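PDB 3LE2: serpin-ZX from Arabidopsis thaliana, which inhibits metacaspase-9 through cleavage of its reactive centre loop and covalent binding, and limits the protease RD21A in the control of programmed cell death. Local coordinates for residues M238-P243 against F277-F282; V42-I47 against L297-P302; S80-D85 against N377-V382; H22-V27 against S31-S36. One frame throughout, in Å; residues are numbered along the deposited sequence. Where two conformers were deposited one is given.

Contact 1 of 4, residues M238-P243 against F277-F282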
loop_
_atom_site.group_PDB
_atom_site.type_symbol
_atom_site.label_atom_id
_atom_site.label_comp_id
_atom_site.label_asym_id
_atom_site.label_seq_id
_atom_site.Cartn_x
_atom_site.Cartn_y
_atom_site.Cartn_z
ATOM N N MET A 238 -3.112 0.294 11.587
ATOM C CA MET A 238 -1.976 1.026 11.049
ATOM C C MET A 238 -0.843 0.880 12.040
ATOM O O MET A 238 -1.035 0.999 13.250
ATOM C CB MET A 238 -2.306 2.515 10.794
ATOM C CG MET A 238 -1.091 3.361 10.358
ATOM S SD MET A 238 -1.455 5.100 10.029
ATOM C CE MET A 238 -2.190 4.975 8.394
ATOM N N TYR A 239 0.338 0.592 11.522
ATOM C CA TYR A 239 1.496 0.422 12.363
ATOM C C TYR A 239 2.504 1.516 12.070
ATOM O O TYR A 239 2.708 1.902 10.902
ATOM C CB TYR A 239 2.102 -0.974 12.154
ATOM C CG TYR A 239 1.161 -2.069 12.611
ATOM C CD1 TYR A 239 1.026 -2.383 13.961
ATOM C CD2 TYR A 239 0.380 -2.753 11.697
ATOM C CE1 TYR A 239 0.134 -3.360 14.382
ATOM C CE2 TYR A 239 -0.491 -3.731 12.100
ATOM C CZ TYR A 239 -0.614 -4.038 13.441
ATOM O OH TYR A 239 -1.498 -5.023 13.804
ATOM N N PHE A 240 3.107 2.021 13.145
ATOM C CA PHE A 240 4.121 3.068 13.075
ATOM C C PHE A 240 5.433 2.484 13.562
ATOM O O PHE A 240 5.492 1.945 14.663
ATOM C CB PHE A 240 3.744 4.247 13.971
ATOM C CG PHE A 240 2.441 4.902 13.606
ATOM C CD1 PHE A 240 2.421 6.166 13.050
ATOM C CD2 PHE A 240 1.234 4.250 13.827
ATOM C CE1 PHE A 240 1.231 6.775 12.714
ATOM C CE2 PHE A 240 0.039 4.851 13.492
ATOM C CZ PHE A 240 0.039 6.116 12.934
ATOM N N TYR A 241 6.468 2.584 12.728
ATOM C CA TYR A 241 7.788 2.091 13.070
ATOM C C TYR A 241 8.715 3.274 13.252
ATOM O O TYR A 241 9.124 3.917 12.279
ATOM C CB TYR A 241 8.317 1.131 12.002
ATOM C CG TYR A 241 7.343 0.018 11.695
ATOM C CD1 TYR A 241 7.545 -1.286 12.177
ATOM C CD2 TYR A 241 6.210 0.267 10.927
ATOM C CE1 TYR A 241 6.631 -2.310 11.891
ATOM C CE2 TYR A 241 5.299 -0.738 10.636
ATOM C CZ TYR A 241 5.506 -2.017 11.114
ATOM O OH TYR A 241 4.575 -2.981 10.803
ATOM N N LEU A 242 9.047 3.534 14.514
ATOM C CA LEU A 242 9.741 4.741 14.927
ATOM C C LEU A 242 11.174 4.476 15.408
ATOM O O LEU A 242 11.382 3.953 16.494
ATOM C CB LEU A 242 8.930 5.404 16.039
ATOM C CG LEU A 242 9.338 6.784 16.551
ATOM C CD1 LEU A 242 9.153 7.823 15.464
ATOM C CD2 LEU A 242 8.523 7.149 17.791
ATOM N N PRO A 243 12.176 4.854 14.600
ATOM C CA PRO A 243 13.573 4.717 15.025
ATOM C C PRO A 243 13.808 5.520 16.294
ATOM O O PRO A 243 13.140 6.533 16.485
ATOM C CB PRO A 243 14.353 5.373 13.886
ATOM C CG PRO A 243 13.422 5.394 12.729
ATOM C CD PRO A 243 12.056 5.541 13.305
ATOM N N PHE A 277 3.141 10.571 24.740
ATOM C CA PHE A 277 2.555 9.947 23.556
ATOM C C PHE A 277 2.131 10.982 22.518
ATOM O O PHE A 277 1.124 11.664 22.697
ATOM C CB PHE A 277 1.343 9.111 23.950
ATOM C CG PHE A 277 0.744 8.345 22.815
ATOM C CD1 PHE A 277 1.468 7.360 22.171
ATOM C CD2 PHE A 277 -0.545 8.600 22.397
ATOM C CE1 PHE A 277 0.922 6.652 21.120
ATOM C CE2 PHE A 277 -1.101 7.898 21.351
ATOM C CZ PHE A 277 -0.369 6.921 20.712
ATOM N N LYS A 278 2.893 11.093 21.431
ATOM C CA LYS A 278 2.624 12.127 20.432
ATOM C C LYS A 278 2.635 11.599 19.004
ATOM O O LYS A 278 3.633 11.039 18.547
ATOM C CB LYS A 278 3.629 13.270 20.569
ATOM C CG LYS A 278 3.549 14.017 21.888
ATOM C CD LYS A 278 2.238 14.775 22.025
ATOM C CE LYS A 278 2.119 15.428 23.397
ATOM N NZ LYS A 278 3.286 16.314 23.690
ATOM N N ILE A 279 1.528 11.815 18.300
ATOM C CA ILE A 279 1.381 11.388 16.912
ATOM C C ILE A 279 1.072 12.581 15.988
ATOM O O ILE A 279 0.041 13.243 16.143
ATOM C CB ILE A 279 0.247 10.343 16.787
ATOM C CG1 ILE A 279 0.486 9.195 17.754
ATOM C CG2 ILE A 279 0.164 9.794 15.380
ATOM C CD1 ILE A 279 1.825 8.513 17.542
ATOM N N PRO A 280 1.955 12.858 15.012
ATOM C CA PRO A 280 1.635 13.978 14.115
ATOM C C PRO A 280 0.459 13.659 13.215
ATOM O O PRO A 280 0.348 12.522 12.737
ATOM C CB PRO A 280 2.898 14.105 13.263
ATOM C CG PRO A 280 3.495 12.733 13.271
ATOM C CD PRO A 280 3.249 12.239 14.676
ATOM N N LYS A 281 -0.411 14.640 12.980
ATOM C CA LYS A 281 -1.419 14.491 11.936
ATOM C C LYS A 281 -0.684 14.524 10.611
ATOM O O LYS A 281 0.399 15.109 10.525
ATOM C CB LYS A 281 -2.423 15.649 11.976
ATOM C CG LYS A 281 -3.280 15.694 13.224
ATOM C CD LYS A 281 -4.304 16.819 13.172
ATOM C CE LYS A 281 -5.474 16.488 12.248
ATOM N NZ LYS A 281 -6.371 17.670 12.066
ATOM N N PHE A 282 -1.256 13.909 9.582
ATOM C CA PHE A 282 -0.774 14.108 8.212
ATOM C C PHE A 282 -1.823 13.679 7.190
ATOM O O PHE A 282 -2.708 12.889 7.488
ATOM C CB PHE A 282 0.548 13.369 7.969
ATOM C CG PHE A 282 0.503 11.915 8.338
ATOM C CD1 PHE A 282 0.776 11.503 9.646
ATOM C CD2 PHE A 282 0.193 10.952 7.390
ATOM C CE1 PHE A 282 0.744 10.142 9.995
ATOM C CE2 PHE A 282 0.161 9.589 7.733
ATOM C CZ PHE A 282 0.439 9.196 9.031
#

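Contact 2 of 4, residues V42-I47 against L297-P302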
loop_
_atom_site.group_PDB
_atom_site.type_symbol
_atom_site.label_atom_id
_atom_site.label_comp_id
_atom_site.label_asym_id
_atom_site.label_seq_id
_atom_site.Cartn_x
_atom_site.Cartn_y
_atom_site.Cartn_z
ATOM N N VAL A 42 -1.350 -7.178 -7.588
ATOM C CA VAL A 42 -2.528 -7.450 -8.423
ATOM C C VAL A 42 -2.249 -7.171 -9.911
ATOM O O VAL A 42 -2.642 -7.945 -10.778
ATOM C CB VAL A 42 -3.737 -6.618 -7.987
ATOM C CG1 VAL A 42 -4.766 -6.549 -9.115
ATOM C CG2 VAL A 42 -4.357 -7.183 -6.714
ATOM N N VAL A 43 -1.563 -6.069 -10.199
ATOM C CA VAL A 43 -1.157 -5.781 -11.573
ATOM C C VAL A 43 -0.175 -6.829 -12.120
ATOM O O VAL A 43 -0.345 -7.332 -13.239
ATOM C CB VAL A 43 -0.527 -4.379 -11.710
ATOM C CG1 VAL A 43 -0.096 -4.146 -13.143
ATOM C CG2 VAL A 43 -1.516 -3.315 -11.286
ATOM N N LEU A 44 0.851 -7.145 -11.330
ATOM C CA LEU A 44 1.854 -8.132 -11.730
ATOM C C LEU A 44 1.228 -9.513 -11.969
ATOM O O LEU A 44 1.640 -10.230 -12.881
ATOM C CB LEU A 44 3.002 -8.201 -10.720
ATOM C CG LEU A 44 3.834 -6.918 -10.613
ATOM C CD1 LEU A 44 4.821 -6.993 -9.455
ATOM C CD2 LEU A 44 4.573 -6.620 -11.922
ATOM N N SER A 45 0.218 -9.864 -11.172
ATOM C CA SER A 45 -0.554 -11.095 -11.400
ATOM C C SER A 45 -1.301 -11.063 -12.747
ATOM O O SER A 45 -1.331 -12.054 -13.474
ATOM C CB SER A 45 -1.550 -11.332 -10.265
ATOM O OG SER A 45 -0.893 -11.447 -9.013
ATOM N N ILE A 46 -1.906 -9.923 -13.067
ATOM C CA ILE A 46 -2.531 -9.724 -14.368
ATOM C C ILE A 46 -1.527 -9.878 -15.520
ATOM O O ILE A 46 -1.817 -10.496 -16.535
ATOM C CB ILE A 46 -3.220 -8.352 -14.430
ATOM C CG1 ILE A 46 -4.413 -8.339 -13.469
ATOM C CG2 ILE A 46 -3.682 -8.056 -15.842
ATOM C CD1 ILE A 46 -5.051 -6.987 -13.297
ATOM N N ILE A 47 -0.331 -9.336 -15.342
ATOM C CA ILE A 47 0.698 -9.429 -16.367
ATOM C C ILE A 47 1.222 -10.853 -16.523
ATOM O O ILE A 47 1.470 -11.323 -17.634
ATOM C CB ILE A 47 1.878 -8.508 -16.041
ATOM C CG1 ILE A 47 1.418 -7.051 -16.042
ATOM C CG2 ILE A 47 3.021 -8.738 -17.022
ATOM C CD1 ILE A 47 2.437 -6.093 -15.467
ATOM N N LEU A 297 14.499 -3.906 -8.998
ATOM C CA LEU A 297 14.495 -5.128 -8.182
ATOM C C LEU A 297 14.695 -6.371 -9.033
ATOM O O LEU A 297 14.505 -7.491 -8.556
ATOM C CB LEU A 297 13.179 -5.270 -7.413
ATOM C CG LEU A 297 12.917 -4.191 -6.368
ATOM C CD1 LEU A 297 11.431 -3.960 -6.193
ATOM C CD2 LEU A 297 13.580 -4.585 -5.062
ATOM N N GLY A 298 15.042 -6.171 -10.301
ATOM C CA GLY A 298 15.310 -7.277 -11.199
ATOM C C GLY A 298 14.113 -7.852 -11.936
ATOM O O GLY A 298 14.259 -8.830 -12.672
ATOM N N LEU A 299 12.932 -7.261 -11.749
ATOM C CA LEU A 299 11.748 -7.705 -12.485
ATOM C C LEU A 299 11.717 -6.964 -13.802
ATOM O O LEU A 299 10.921 -6.049 -13.994
ATOM C CB LEU A 299 10.454 -7.486 -11.689
ATOM C CG LEU A 299 9.217 -8.202 -12.253
ATOM C CD1 LEU A 299 9.519 -9.664 -12.544
ATOM C CD2 LEU A 299 8.023 -8.086 -11.325
ATOM N N THR A 300 12.604 -7.384 -14.702
ATOM C CA THR A 300 12.887 -6.680 -15.950
ATOM C C THR A 300 12.090 -7.203 -17.136
ATOM O O THR A 300 11.804 -6.455 -18.062
ATOM C CB THR A 300 14.382 -6.808 -16.305
ATOM O OG1 THR A 300 14.845 -8.123 -15.949
ATOM C CG2 THR A 300 15.207 -5.769 -15.561
ATOM N N SER A 301 11.739 -8.488 -17.114
ATOM C CA SER A 301 11.177 -9.130 -18.310
ATOM C C SER A 301 9.837 -8.566 -18.813
ATOM O O SER A 301 9.625 -8.459 -20.024
ATOM C CB SER A 301 11.094 -10.654 -18.157
ATOM O OG SER A 301 10.036 -11.033 -17.295
ATOM N N PRO A 302 8.922 -8.220 -17.899
ATOM C CA PRO A 302 7.654 -7.639 -18.369
ATOM C C PRO A 302 7.820 -6.348 -19.172
ATOM O O PRO A 302 6.950 -6.042 -19.978
ATOM C CB PRO A 302 6.899 -7.365 -17.070
ATOM C CG PRO A 302 7.476 -8.391 -16.094
ATOM C CD PRO A 302 8.926 -8.447 -16.442
#

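Contact 3 of 4, residues S80-D85 against N377-V382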
loop_
_atom_site.group_PDB
_atom_site.type_symbol
_atom_site.label_atom_id
_atom_site.label_comp_id
_atom_site.label_asym_id
_atom_site.label_seq_id
_atom_site.Cartn_x
_atom_site.Cartn_y
_atom_site.Cartn_z
ATOM N N SER A 80 -9.079 -9.529 -3.174
ATOM C CA SER A 80 -10.300 -8.767 -3.423
ATOM C C SER A 80 -11.180 -8.673 -2.178
ATOM O O SER A 80 -11.813 -7.650 -1.937
ATOM C CB SER A 80 -11.092 -9.345 -4.596
ATOM O OG SER A 80 -10.411 -9.114 -5.818
ATOM N N ALA A 81 -11.225 -9.734 -1.384
ATOM C CA ALA A 81 -12.020 -9.696 -0.161
ATOM C C ALA A 81 -11.397 -8.696 0.807
ATOM O O ALA A 81 -12.093 -8.052 1.594
ATOM C CB ALA A 81 -12.120 -11.085 0.489
ATOM N N VAL A 82 -10.075 -8.588 0.754
ATOM C CA VAL A 82 -9.345 -7.680 1.625
ATOM C C VAL A 82 -9.510 -6.245 1.115
ATOM O O VAL A 82 -9.583 -5.303 1.895
ATOM C CB VAL A 82 -7.854 -8.052 1.687
ATOM C CG1 VAL A 82 -7.029 -6.920 2.336
ATOM C CG2 VAL A 82 -7.668 -9.369 2.440
ATOM N N LEU A 83 -9.596 -6.096 -0.200
ATOM C CA LEU A 83 -9.666 -4.780 -0.820
ATOM C C LEU A 83 -11.097 -4.272 -0.978
ATOM O O LEU A 83 -11.300 -3.139 -1.376
ATOM C CB LEU A 83 -8.964 -4.787 -2.176
ATOM C CG LEU A 83 -7.445 -4.910 -2.095
ATOM C CD1 LEU A 83 -6.801 -4.609 -3.429
ATOM C CD2 LEU A 83 -6.900 -3.990 -0.999
ATOM N N ALA A 84 -12.072 -5.116 -0.656
ATOM C CA ALA A 84 -13.481 -4.757 -0.755
ATOM C C ALA A 84 -13.806 -3.612 0.184
ATOM O O ALA A 84 -13.198 -3.480 1.238
ATOM C CB ALA A 84 -14.362 -5.972 -0.426
ATOM N N ASP A 85 -14.776 -2.789 -0.196
ATOM C CA ASP A 85 -15.249 -1.715 0.667
ATOM C C ASP A 85 -15.909 -2.298 1.919
ATOM O O ASP A 85 -16.641 -3.288 1.854
ATOM C CB ASP A 85 -16.250 -0.849 -0.095
ATOM C CG ASP A 85 -16.720 0.345 0.712
ATOM O OD1 ASP A 85 -16.033 0.732 1.685
ATOM O OD2 ASP A 85 -17.782 0.900 0.363
ATOM N N ASN A 377 -5.315 -7.778 9.467
ATOM C CA ASN A 377 -4.732 -8.707 10.440
ATOM C C ASN A 377 -5.130 -10.186 10.295
ATOM O O ASN A 377 -4.348 -11.064 10.638
ATOM C CB ASN A 377 -4.983 -8.210 11.877
ATOM C CG ASN A 377 -4.233 -6.887 12.194
ATOM O OD1 ASN A 377 -3.004 -6.795 12.056
ATOM N ND2 ASN A 377 -4.979 -5.869 12.638
ATOM N N ILE A 378 -6.328 -10.470 9.788
ATOM C CA ILE A 378 -6.753 -11.863 9.621
ATOM C C ILE A 378 -5.909 -12.593 8.575
ATOM O O ILE A 378 -5.448 -13.720 8.799
ATOM C CB ILE A 378 -8.230 -11.997 9.181
ATOM C CG1 ILE A 378 -9.179 -11.218 10.104
ATOM C CG2 ILE A 378 -8.607 -13.473 9.044
ATOM C CD1 ILE A 378 -8.982 -11.459 11.567
ATOM N N THR A 379 -5.711 -11.953 7.428
ATOM C CA THR A 379 -4.955 -12.569 6.343
ATOM C C THR A 379 -3.477 -12.202 6.398
ATOM O O THR A 379 -2.654 -12.828 5.729
ATOM C CB THR A 379 -5.480 -12.104 4.980
ATOM O OG1 THR A 379 -5.298 -10.692 4.880
ATOM C CG2 THR A 379 -6.959 -12.423 4.835
ATOM N N GLY A 380 -3.142 -11.173 7.171
ATOM C CA GLY A 380 -1.794 -10.627 7.150
ATOM C C GLY A 380 -1.441 -9.851 5.881
ATOM O O GLY A 380 -0.309 -9.419 5.719
ATOM N N VAL A 381 -2.398 -9.672 4.974
ATOM C CA VAL A 381 -2.150 -8.911 3.750
ATOM C C VAL A 381 -1.886 -7.415 4.048
ATOM O O VAL A 381 -2.565 -6.801 4.874
ATOM C CB VAL A 381 -3.322 -9.084 2.739
ATOM C CG1 VAL A 381 -3.286 -8.016 1.624
ATOM C CG2 VAL A 381 -3.319 -10.496 2.142
ATOM N N VAL A 382 -0.890 -6.837 3.378
ATOM C CA VAL A 382 -0.540 -5.422 3.576
ATOM C C VAL A 382 -1.197 -4.516 2.527
ATOM O O VAL A 382 -0.927 -4.662 1.341
ATOM C CB VAL A 382 0.996 -5.246 3.517
ATOM C CG1 VAL A 382 1.404 -3.759 3.542
ATOM C CG2 VAL A 382 1.659 -6.056 4.644
#

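Contact 4 of 4, residues H22-V27 against S31-S36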
loop_
_atom_site.group_PDB
_atom_site.type_symbol
_atom_site.label_atom_id
_atom_site.label_comp_id
_atom_site.label_asym_id
_atom_site.label_seq_id
_atom_site.Cartn_x
_atom_site.Cartn_y
_atom_site.Cartn_z
ATOM N N HIS A 22 13.168 0.823 -2.425
ATOM C CA HIS A 22 13.521 1.312 -3.761
ATOM C C HIS A 22 12.681 2.511 -4.202
ATOM O O HIS A 22 13.196 3.400 -4.854
ATOM C CB HIS A 22 13.443 0.196 -4.802
ATOM C CG HIS A 22 14.531 -0.824 -4.671
ATOM N ND1 HIS A 22 15.323 -1.210 -5.733
ATOM C CD2 HIS A 22 14.964 -1.536 -3.601
ATOM C CE1 HIS A 22 16.192 -2.121 -5.323
ATOM N NE2 HIS A 22 15.997 -2.335 -4.033
ATOM N N VAL A 23 11.394 2.530 -3.869
ATOM C CA VAL A 23 10.572 3.697 -4.182
ATOM C C VAL A 23 11.107 4.925 -3.452
ATOM O O VAL A 23 11.310 5.979 -4.052
ATOM C CB VAL A 23 9.102 3.502 -3.806
ATOM C CG1 VAL A 23 8.337 4.825 -3.955
ATOM C CG2 VAL A 23 8.471 2.388 -4.641
ATOM N N ILE A 24 11.361 4.781 -2.160
ATOM C CA ILE A 24 11.913 5.876 -1.380
ATOM C C ILE A 24 13.223 6.403 -1.962
ATOM O O ILE A 24 13.526 7.591 -1.855
ATOM C CB ILE A 24 12.085 5.470 0.099
ATOM C CG1 ILE A 24 10.703 5.214 0.710
ATOM C CG2 ILE A 24 12.819 6.559 0.888
ATOM C CD1 ILE A 24 10.722 4.476 2.032
ATOM N N THR A 25 14.001 5.527 -2.582
ATOM C CA THR A 25 15.277 5.936 -3.170
ATOM C C THR A 25 15.068 6.924 -4.324
ATOM O O THR A 25 15.912 7.770 -4.575
ATOM C CB THR A 25 16.110 4.716 -3.641
ATOM O OG1 THR A 25 16.575 3.990 -2.500
ATOM C CG2 THR A 25 17.316 5.154 -4.440
ATOM N N THR A 26 13.920 6.825 -4.991
ATOM C CA THR A 26 13.614 7.651 -6.162
ATOM C C THR A 26 12.976 9.004 -5.831
ATOM O O THR A 26 12.719 9.798 -6.731
ATOM C CB THR A 26 12.646 6.926 -7.147
ATOM O OG1 THR A 26 11.335 6.891 -6.580
ATOM C CG2 THR A 26 13.106 5.487 -7.451
ATOM N N VAL A 27 12.680 9.266 -4.560
ATOM C CA VAL A 27 12.092 10.559 -4.219
ATOM C C VAL A 27 13.076 11.393 -3.413
ATOM O O VAL A 27 14.099 10.882 -2.957
ATOM C CB VAL A 27 10.732 10.430 -3.495
ATOM C CG1 VAL A 27 9.730 9.687 -4.379
ATOM C CG2 VAL A 27 10.893 9.753 -2.138
ATOM N N SER A 31 10.416 13.849 0.889
ATOM C CA SER A 31 9.182 13.455 0.198
ATOM C C SER A 31 8.477 12.301 0.895
ATOM O O SER A 31 9.017 11.209 0.980
ATOM C CB SER A 31 9.466 13.035 -1.254
ATOM O OG SER A 31 9.957 14.113 -2.035
ATOM N N ASN A 32 7.257 12.537 1.360
ATOM C CA ASN A 32 6.433 11.477 1.909
ATOM C C ASN A 32 6.149 10.440 0.834
ATOM O O ASN A 32 6.107 10.778 -0.352
ATOM C CB ASN A 32 5.121 12.055 2.435
ATOM C CG ASN A 32 5.320 12.922 3.651
ATOM O OD1 ASN A 32 6.242 12.699 4.436
ATOM N ND2 ASN A 32 4.464 13.923 3.815
ATOM N N VAL A 33 5.957 9.189 1.253
ATOM C CA VAL A 33 5.586 8.109 0.345
ATOM C C VAL A 33 4.389 7.325 0.905
ATOM O O VAL A 33 4.307 7.096 2.109
ATOM C CB VAL A 33 6.747 7.098 0.165
ATOM C CG1 VAL A 33 6.285 5.902 -0.677
ATOM C CG2 VAL A 33 7.956 7.754 -0.440
ATOM N N ILE A 34 3.467 6.920 0.037
ATOM C CA ILE A 34 2.448 5.924 0.401
ATOM C C ILE A 34 2.122 5.150 -0.870
ATOM O O ILE A 34 1.976 5.756 -1.922
ATOM C CB ILE A 34 1.161 6.561 0.978
ATOM C CG1 ILE A 34 0.221 5.490 1.533
ATOM C CG2 ILE A 34 0.438 7.401 -0.073
ATOM C CD1 ILE A 34 0.722 4.825 2.811
ATOM N N PHE A 35 2.048 3.819 -0.788
ATOM C CA PHE A 35 1.638 3.018 -1.945
ATOM C C PHE A 35 1.073 1.677 -1.504
ATOM O O PHE A 35 1.316 1.244 -0.396
ATOM C CB PHE A 35 2.812 2.804 -2.906
ATOM C CG PHE A 35 3.799 1.764 -2.437
ATOM C CD1 PHE A 35 4.785 2.090 -1.522
ATOM C CD2 PHE A 35 3.738 0.470 -2.921
ATOM C CE1 PHE A 35 5.710 1.131 -1.079
ATOM C CE2 PHE A 35 4.645 -0.499 -2.489
ATOM C CZ PHE A 35 5.635 -0.170 -1.563
ATOM N N SER A 36 0.323 1.017 -2.379
ATOM C CA SER A 36 -0.278 -0.260 -2.038
ATOM C C SER A 36 0.413 -1.441 -2.729
ATOM O O SER A 36 0.242 -1.655 -3.929
ATOM C CB SER A 36 -1.772 -0.253 -2.382
ATOM O OG SER A 36 -2.325 -1.546 -2.238
#

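Contact 1 of 4, residues M238-P243 against F277-F282
Phe240 reaches from strand 236-243 to Phe282 and Ile279 of strand 277-289, a small example of how the serpin fold joins two of its sheets through apolar side chains alone. The backbones stay well apart: even the nearest pair of CA atoms, those of Phe240 and Ile279, is separated by 9.6 Å, and no hydrogen bond links the segments. The two phenylalanines meet edge to edge. CE1 of Phe240 comes 4.4 Å from CE1 of Phe282, each atom lying near the plane of the other ring, yet the planes are turned steeply, at about 70°, so the rings are not stacked. Ile279 meets the same carbon, CE1 of Phe240, through its CG2 branch, coming in obliquely to the ring. Its chi1 of -54° sets CG1 beside the backbone N and turns CG2 anti to it. Other strands complete the packing. Phe370 brings its ring against Phe240 with the planes at about 40°, while Ile333 and Val335 of strand 326-335 touch both Phe282 and Met238. All three contact residues are buried. CE1 of Phe240 thus touches both partners, 4.2 Å from Ile279 CG2 and edge-on to Phe282 CE1.

Contact 2 of 4, residues V42-I47 against L297-P302
Leu44 overlaps the end of Leu299, the two side chains reaching toward each other tip to tip. The meeting is a three-methyl one: CD2 of Leu299 lies 3.8 Å from CD2 of Leu44 and 3.9 Å from its CD1, so a single methyl rests against both branches of the fork. Leu299 is held out in this direction with CG anti to its own N (chi1 -167°), while Leu44, extended at chi2 172°, carries its two methyls to Leu299. One helical turn along, Ile47 places its CG2 branch 4.1 Å from CB of Pro302, the isoleucine and the proline ring crossing at about a right angle. Helix 291-296 ends in a Schellman motif, with Gly298 (positive phi) as its C' residue, and Leu299 is the centre of an inverse gamma turn whose bond, Thr300 N to Gly298 O, is weak. After this turn Leu299 points toward helix 37-49, whereas Thr300 is exposed. Beyond the pair of segments, Val43, Ile46 and Ile47 lay helix 37-49 on Phe169 of strand 167-176, in the large central sheet of the serpin fold, Leu299 and Pro302 lean on Gln58 and Ile59 of helix 54-63, and Leu297 packs against helix 5-25.

Contact 3 of 4, residues S80-D85 against N377-V382
A hydroxyl oxygen packed against a methyl group distinguishes this contact: Thr379 OG1 lies 3.6 Å from CG2 of Val82, although its polar business is with its own loop. There it accepts a bond from Val381 N at 3.1 Å and a nearly straight 163°, which makes an ST turn. The first torsion explains this double role, since OG1 sits between the backbone N and the carbonyl carbon (chi1 62°), from where it can turn back to the chain two residues on. The methyl CG2 of Thr379 also meets Val82 CG2, at 3.9 Å, as the two side chains run past one another antiparallel. Segment 377-382 forms the turn of a beta hairpin between antiparallel strands 370-376 and 382-388 of the serpin fold, and Gly380 takes positive phi in the bend. Asn377, Ile378 and Thr379 form an N-glycosylation sequon, with modification predicted at Asn377 but no glycan present. Glu376 fastens the loop's start by accepting from N of both Ile378 and Thr379. Val82, near the end of helix 68-83, divides its branches: CG2 goes to the threonine, while CG1 lies 4.0 Å from Val381 CG1, the two valines meeting at a slant, with Ile9 of helix 5-25 touching Val381.

Contact 4 of 4, residues H22-V27 against S31-S36
Val27 and Ser31 bring the two backbones closest, their CA atoms 6.0 Å apart, where the chain doubles back from helix 5-25 into strand 33-35. Farther from the turn the paths open slightly, to 6.9 Å between the CA atoms of Ile24 and Val33, and no hydrogen bond links the segments. The end of the helix is tied by Val23 O, which is gripped twice: Thr26 N donates to it, and Thr26 OG1 does so at 2.7 Å, in the carbonyl plane and on a lone pair. Val33 is the hub of the side-chain packing. Its CG1, anti to the backbone N (chi1 174°), meets CG1 of Val23 at 4.0 Å. Its other branch, CG2, rests between two partners, lying 3.9 Å from both Ile24 CG1 and Val27 CG2. Nearer the turn, Val27 CB and CG2 each press against Ser31 CB at 3.7 Å, while the serine hydroxyl is hydrogen-bonded to that of Ser28. On the far side of the strand Ile34 points away from the helix and touches Phe284 and Phe286. Val33 and Phe35 form backbone bonds to Gln387 and Ile385 of strand 382-388, and Ser36 then caps the N terminus of the next helix. This is a tight helix-loop-strand connection, by which the N-terminal helix of the serpin fold is laid against an edge strand paired antiparallel with strand 382-388.

Along the chain, contact 4 closes first, and helix 37-49 of contact 2 follows its strand directly. Contacts 2 and 3 then cross, and contact 1 is nested inside both loops. Contacts 1 and 2 lie on opposite sides of the chain's centre, their centres about 32 Å apart; other pairs are about 17 to 22 Å apart. Contacts 1 and 4 reach the same sheet, strands 236-243 and 33-35 being linked through strands 370-376 and 382-388, whose connecting turn is in contact 3. Tyr239 OH, probably hydrogen-bonded to Asn377 OD1, joins contacts 1 and 3; Leu297 packs on His22 between contacts 2 and 4. The interleaved order brings early and late parts of the chain together in one body.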